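Local coordinates for Adhesin/invasin TibA autotransporter (Escherichia coli, PDB 4Q1Q), which mediates adhesion to and invasion of human intestinal epithelial cells, and drives bacterial aggregation through contacts between TibA molecules on different cells, at residues A[26-31]-A[45-50]; A[50-55]-A[69-74]. All coordinates share one frame; numbering follows the deposited sequence.

Contact 1 (A[26-31]-A[45-50]); sequences MHLSAG and QYVSSG. With 289 (D-glycero-alpha-D-manno-heptopyranose), chain D; 289 (D-glycero-alpha-D-manno-heptopyranose), chain F; 289 (D-glycero-alpha-D-manno-heptopyranose), chain C; 289 (D-glycero-alpha-D-manno-heptopyranose), chain G.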
# COMPACT_ATOMS: atom_id res chain seq x y z
N MSE A 26 -5.36 17.25 -24.10
CA MSE A 26 -4.16 16.73 -24.78
C MSE A 26 -4.41 15.27 -24.94
O MSE A 26 -4.78 14.56 -24.01
CB MSE A 26 -2.83 16.89 -24.05
CG MSE A 26 -1.61 16.56 -24.92
SE MSE A 26 0.14 16.48 -24.00
CE MSE A 26 0.50 18.42 -23.81
N HIS A 27 -4.21 14.78 -26.16
CA HIS A 27 -4.42 13.37 -26.45
C HIS A 27 -3.11 12.83 -27.00
O HIS A 27 -2.35 13.56 -27.64
CB HIS A 27 -5.56 13.20 -27.43
CG HIS A 27 -6.91 13.46 -26.83
ND1 HIS A 27 -7.90 12.51 -26.76
CD2 HIS A 27 -7.42 14.58 -26.27
CE1 HIS A 27 -8.96 13.01 -26.16
NE2 HIS A 27 -8.70 14.28 -25.86
N LEU A 28 -2.82 11.57 -26.68
CA LEU A 28 -1.62 10.91 -27.18
C LEU A 28 -2.07 9.59 -27.78
O LEU A 28 -2.91 8.91 -27.20
CB LEU A 28 -0.61 10.65 -26.07
CG LEU A 28 -0.00 11.88 -25.39
CD1 LEU A 28 -0.99 12.69 -24.56
CD2 LEU A 28 1.11 11.39 -24.49
N SER A 29 -1.54 9.28 -28.96
CA SER A 29 -1.76 7.99 -29.60
C SER A 29 -0.40 7.36 -29.89
O SER A 29 0.62 7.81 -29.36
CB SER A 29 -2.61 8.15 -30.85
OG SER A 29 -3.74 8.97 -30.59
N ALA A 30 -0.44 6.25 -30.64
CA ALA A 30 0.73 5.46 -30.97
C ALA A 30 1.87 6.34 -31.46
O ALA A 30 1.73 7.03 -32.47
CB ALA A 30 0.36 4.42 -32.02
N GLY A 31 2.96 6.38 -30.71
CA GLY A 31 4.18 7.08 -31.11
C GLY A 31 4.28 8.50 -30.59
O GLY A 31 5.33 9.14 -30.71
N GLN A 45 -5.25 15.36 -19.71
CA GLN A 45 -4.34 14.60 -20.57
C GLN A 45 -4.78 13.15 -20.72
O GLN A 45 -4.92 12.43 -19.73
CB GLN A 45 -2.91 14.62 -20.02
CG GLN A 45 -1.87 14.09 -21.00
CD GLN A 45 -0.49 13.91 -20.39
OE1 GLN A 45 -0.29 13.04 -19.55
NE2 GLN A 45 0.47 14.70 -20.85
N TYR A 46 -4.96 12.70 -21.96
CA TYR A 46 -5.34 11.33 -22.21
C TYR A 46 -4.18 10.63 -22.89
O TYR A 46 -3.82 10.99 -24.01
CB TYR A 46 -6.57 11.22 -23.12
CG TYR A 46 -7.83 11.87 -22.60
CD1 TYR A 46 -7.93 13.26 -22.59
CD2 TYR A 46 -8.91 11.12 -22.17
CE1 TYR A 46 -9.08 13.88 -22.14
CE2 TYR A 46 -10.07 11.74 -21.73
CZ TYR A 46 -10.14 13.12 -21.71
OH TYR A 46 -11.25 13.83 -21.28
N VAL A 47 -3.62 9.63 -22.22
CA VAL A 47 -2.50 8.87 -22.75
C VAL A 47 -3.00 7.52 -23.26
O VAL A 47 -3.23 6.62 -22.46
CB VAL A 47 -1.39 8.63 -21.71
CG1 VAL A 47 -0.16 8.03 -22.39
CG2 VAL A 47 -1.00 9.90 -20.98
N SER A 48 -3.15 7.38 -24.57
CA SER A 48 -3.73 6.16 -25.15
C SER A 48 -2.69 5.12 -25.60
O SER A 48 -1.49 5.27 -25.39
CB SER A 48 -4.65 6.48 -26.32
OG SER A 48 -5.42 7.67 -26.17
N SER A 49 -3.15 4.04 -26.23
CA SER A 49 -2.23 2.96 -26.57
C SER A 49 -1.02 3.44 -27.37
O SER A 49 -1.17 4.07 -28.42
CB SER A 49 -2.96 1.89 -27.38
OG SER A 49 -2.11 0.79 -27.68
N GLY A 50 0.17 3.10 -26.88
CA GLY A 50 1.42 3.47 -27.52
C GLY A 50 1.84 4.90 -27.28
O GLY A 50 2.90 5.32 -27.75
O7 289 D . -9.57 3.61 -28.43
C7 289 D . -8.31 3.98 -27.84
C6 289 D . -7.79 5.33 -28.33
O6 289 D . -8.57 5.86 -29.41
C5 289 D . -7.78 6.36 -27.20
O5 289 D . -6.86 7.35 -27.63
C1 289 D . -6.53 8.24 -26.55
C2 289 D . -7.77 9.10 -26.24
O2 289 D . -8.16 9.91 -27.35
C3 289 D . -8.86 8.13 -25.79
O3 289 D . -10.10 8.80 -25.53
C4 289 D . -9.09 7.07 -26.85
O4 289 D . -10.06 6.18 -26.31
O7 289 F . 2.38 0.63 -29.40
C7 289 F . 1.90 0.17 -30.67
C6 289 F . 0.45 0.60 -30.88
O6 289 F . 0.05 0.15 -32.19
C5 289 F . -0.52 0.09 -29.82
O5 289 F . -1.78 0.76 -29.96
C1 289 F . -2.62 0.46 -28.84
C2 289 F . -3.17 -0.94 -29.06
O2 289 F . -3.86 -1.01 -30.31
C3 289 F . -1.98 -1.89 -28.99
O3 289 F . -2.31 -3.21 -29.44
C4 289 F . -0.80 -1.41 -29.83
O4 289 F . 0.29 -2.09 -29.22
O7 289 C . -2.84 8.75 -34.67
C7 289 C . -3.44 10.05 -34.53
C6 289 C . -4.92 10.09 -34.10
O6 289 C . -5.68 10.20 -35.32
C5 289 C . -5.37 8.93 -33.20
O5 289 C . -4.45 8.87 -32.10
C1 289 C . -4.49 9.91 -31.12
C2 289 C . -5.88 10.08 -30.51
O2 289 C . -6.49 11.34 -30.81
C3 289 C . -6.82 9.01 -31.06
O3 289 C . -8.15 9.31 -30.60
C4 289 C . -6.77 8.94 -32.58
O4 289 C . -7.44 7.70 -32.84
O7 289 G . -9.69 1.92 -25.36
C7 289 G . -9.15 2.60 -24.21
C6 289 G . -10.13 3.70 -23.83
O6 289 G . -11.37 3.10 -23.45
C5 289 G . -9.62 4.56 -22.67
O5 289 G . -8.70 5.49 -23.23
C1 289 G . -8.18 6.36 -22.23
C2 289 G . -9.29 7.27 -21.71
O2 289 G . -10.00 7.95 -22.75
C3 289 G . -10.23 6.33 -20.96
O3 289 G . -11.27 7.11 -20.35
C4 289 G . -10.74 5.30 -21.95
O4 289 G . -11.50 4.33 -21.23
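His27 and Tyr46 stack on the outer face of two neighbouring parallel strands. Their rings form an offset stack, with centroids 4.5 Å apart and planes at 18°. Tyr46 CD1 lies over one face of the imidazole, displaced toward its rim. Tyr46 CB adds a CH-pi contact over the His27 ring. Their pairing in register and like first torsions, with CG anti to the carbonyl carbon (chi1 -72° and -60°), bring the rings over each other.

A heptose joined to Ser48 OG meets the edge of the imidazole. Its O2 lies near the ring plane, 2.7 Å from His27 ND1, in a hydrogen bond whose donor is not settled. Ser25 OG bonds to NE2, so both ring nitrogens are held and the rotation of the ring is fixed. Ser29 and Ser49 also carry heptoses. The sugar on Ser49 passes close to Ala30 CB.

On the inner face, Met26, a selenomethionine, runs alongside Gln45, with SE 3.6 Å from Gln45 NE2. Gln45 OE1 is bonded to Gln64 on the next turn. Leu28 CD2 meets Val47 CG1 at 4.2 Å.

The backbones keep this spacing. Tyr46 N bonds Met26 O at 2.8 Å. Leu28 N bonds Tyr46 O, and Ser48 N bonds Leu28 O. Past the strands, the pairing continues with Gly31 N to Gly50 O at 3.1 Å.

These are adjacent rungs of a beta-helix. Strand 25-28 is outermost on its face within the chain, and strand 44-47 pairs onward with strand 63-66, where His65 extends the ring stack from Tyr46. Ala34 of strand 33-35 and Ala53 of strand 52-54 pack against the inner side chains.

Contact 2 (A[50-55]-A[69-74]); sequences GGSATS and GGSATS. With 289 (D-glycero-alpha-D-manno-heptopyranose), chain B; 289 (D-glycero-alpha-D-manno-heptopyranose), chain E; 289 (D-glycero-alpha-D-manno-heptopyranose), chain H; 289 (D-glycero-alpha-D-manno-heptopyranose), chain I.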
# COMPACT_ATOMS: atom_id res chain seq x y z
N GLY A 50 0.17 3.10 -26.88
CA GLY A 50 1.42 3.47 -27.52
C GLY A 50 1.84 4.90 -27.28
O GLY A 50 2.90 5.32 -27.75
N GLY A 51 1.03 5.67 -26.57
CA GLY A 51 1.43 7.00 -26.11
C GLY A 51 2.35 6.92 -24.91
O GLY A 51 2.35 5.93 -24.17
N SER A 52 3.12 7.98 -24.69
CA SER A 52 4.03 8.07 -23.56
C SER A 52 4.10 9.50 -23.01
O SER A 52 4.59 10.40 -23.69
CB SER A 52 5.45 7.64 -23.95
OG SER A 52 5.69 6.26 -23.72
N ALA A 53 3.64 9.68 -21.78
CA ALA A 53 3.82 10.95 -21.07
C ALA A 53 4.99 10.81 -20.11
O ALA A 53 5.21 9.76 -19.51
CB ALA A 53 2.56 11.36 -20.32
N THR A 54 5.73 11.90 -19.95
CA THR A 54 6.91 11.91 -19.11
C THR A 54 6.94 13.24 -18.37
O THR A 54 6.58 14.26 -18.93
CB THR A 54 8.17 11.72 -19.98
OG1 THR A 54 7.90 10.74 -20.99
CG2 THR A 54 9.35 11.27 -19.13
N SER A 55 7.30 13.19 -17.10
CA SER A 55 7.53 14.38 -16.28
C SER A 55 6.32 15.31 -16.21
O SER A 55 6.46 16.53 -16.08
CB SER A 55 8.73 15.16 -16.82
OG SER A 55 9.90 14.37 -16.96
N GLY A 69 -2.46 0.40 -22.84
CA GLY A 69 -1.25 0.53 -23.63
C GLY A 69 -0.55 1.86 -23.45
O GLY A 69 0.51 2.08 -24.02
N GLY A 70 -1.13 2.76 -22.66
CA GLY A 70 -0.49 4.05 -22.40
C GLY A 70 0.53 3.94 -21.29
O GLY A 70 0.57 2.96 -20.54
N SER A 71 1.38 4.96 -21.17
CA SER A 71 2.50 4.91 -20.24
C SER A 71 2.74 6.30 -19.69
O SER A 71 2.68 7.28 -20.43
CB SER A 71 3.76 4.37 -20.93
OG SER A 71 3.61 3.06 -21.49
N ALA A 72 3.01 6.40 -18.40
CA ALA A 72 3.25 7.71 -17.80
C ALA A 72 4.35 7.54 -16.77
O ALA A 72 4.17 6.92 -15.73
CB ALA A 72 2.00 8.29 -17.18
N THR A 73 5.51 8.12 -17.10
CA THR A 73 6.68 8.00 -16.27
C THR A 73 6.85 9.35 -15.59
O THR A 73 6.66 10.39 -16.20
CB THR A 73 7.89 7.61 -17.15
OG1 THR A 73 7.46 7.57 -18.52
CG2 THR A 73 8.40 6.22 -16.82
N SER A 74 7.20 9.29 -14.32
CA SER A 74 7.59 10.45 -13.53
C SER A 74 6.53 11.56 -13.44
O SER A 74 6.88 12.72 -13.21
CB SER A 74 8.90 11.01 -14.09
OG SER A 74 9.89 10.03 -14.37
O7 289 B . 8.22 3.71 -18.99
C7 289 B . 6.94 3.07 -19.07
C6 289 B . 7.02 1.82 -19.93
O6 289 B . 7.65 0.77 -19.19
C5 289 B . 5.64 1.39 -20.40
O5 289 B . 5.33 2.03 -21.64
C1 289 B . 3.95 1.90 -21.98
C2 289 B . 3.77 0.43 -22.35
O2 289 B . 4.64 0.09 -23.44
C3 289 B . 4.05 -0.41 -21.10
O3 289 B . 3.90 -1.82 -21.29
C4 289 B . 5.47 -0.11 -20.63
O4 289 B . 5.71 -0.90 -19.46
O7 289 E . 11.14 6.73 -20.57
C7 289 E . 10.30 6.28 -21.63
C6 289 E . 8.84 6.54 -21.27
O6 289 E . 8.60 7.95 -21.25
C5 289 E . 7.90 5.88 -22.27
O5 289 E . 7.91 6.61 -23.49
C1 289 E . 6.93 6.12 -24.41
C2 289 E . 7.25 4.68 -24.79
O2 289 E . 8.48 4.65 -25.53
C3 289 E . 7.37 3.80 -23.56
O3 289 E . 7.88 2.52 -23.93
C4 289 E . 8.31 4.44 -22.54
O4 289 E . 8.28 3.69 -21.32
O7 289 H . 10.71 13.81 -10.52
C7 289 H . 10.52 12.53 -11.14
C6 289 H . 11.82 11.75 -11.26
O6 289 H . 12.25 11.36 -9.95
C5 289 H . 11.60 10.54 -12.16
O5 289 H . 11.49 11.02 -13.50
C1 289 H . 11.19 9.99 -14.45
C2 289 H . 12.43 9.10 -14.49
O2 289 H . 13.58 9.90 -14.79
C3 289 H . 12.54 8.43 -13.12
O3 289 H . 13.64 7.51 -13.11
C4 289 H . 12.70 9.50 -12.05
O4 289 H . 12.63 8.91 -10.75
O7 289 I . 11.19 19.50 -13.01
C7 289 I . 10.73 18.23 -13.49
C6 289 I . 11.40 17.84 -14.80
O6 289 I . 12.78 18.22 -14.79
C5 289 I . 11.31 16.35 -15.11
O5 289 I . 11.31 16.18 -16.52
C1 289 I . 11.12 14.82 -16.93
C2 289 I . 12.23 13.87 -16.48
O2 289 I . 13.44 14.06 -17.22
C3 289 I . 12.45 14.06 -14.98
O3 289 I . 13.69 13.44 -14.62
C4 289 I . 12.45 15.52 -14.53
O4 289 I . 12.37 15.53 -13.10
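Two successive turns of the beta-helix, both reading GGSATS, meet here as parallel strands, in register from Gly51 with Gly70 to Ser55 with Ser74, each beside the residue 19 positions on. Ala53 N bonds Ser71 O at 2.9 Å, and Thr73 N bonds Ala53 O at 2.9 Å. Ser55 N continues the pattern to Thr73 O. Before the strands, Gly50 N bonds Gly69 O.

Ala53 and Ala72 point inward, their CB atoms 4.4 Å apart. Gln64 touches both.

Thr54 and Thr73 are neighbours on the outer face. Both hydroxyls reach O6 of the heptose on Ser52. Thr54 OG1 donates to this O6 at 2.9 Å, its hydroxyl anti to the carbonyl carbon (chi1 -41°). Thr73 OG1 bonds the same atom at 3.0 Å, with the donor not settled. Thr73 CG2 approaches O7 of the heptose on Ser71 at 3.3 Å.

Ser52, Ser55, Ser71 and Ser74 are each joined through OG to C1 of a heptose, as 1.3 to 1.4 Å bonds show. One sugar hydroxyl thus bridges threonines of two turns, so glycosylation adds a polar link between turns outside the backbone bonds.

Overall arrangement
Contact 1 (26-31 with 45-50) and contact 2 (50-55 with 69-74) follow in series along the chain and share Gly50. Their centres are about 8 Å apart. Strand 44-47 pairs with strands 25-28 and 63-66, strand 52-54 with 33-35 and 71-73, so the contacts lie on different faces of one beta-helix; the chain turns a corner between them. Inside that corner the faces pack together: Val47 CG2 lies 3.9 Å from Ala53 CB, and Leu28 CD2 lies 3.7 Å from Ser52 O. Alanine, leucine and valine pack inside together with Gln45, while heptosylated serines lie outside. Together the contacts join three turns near the N-terminal end of this passenger-domain fragment.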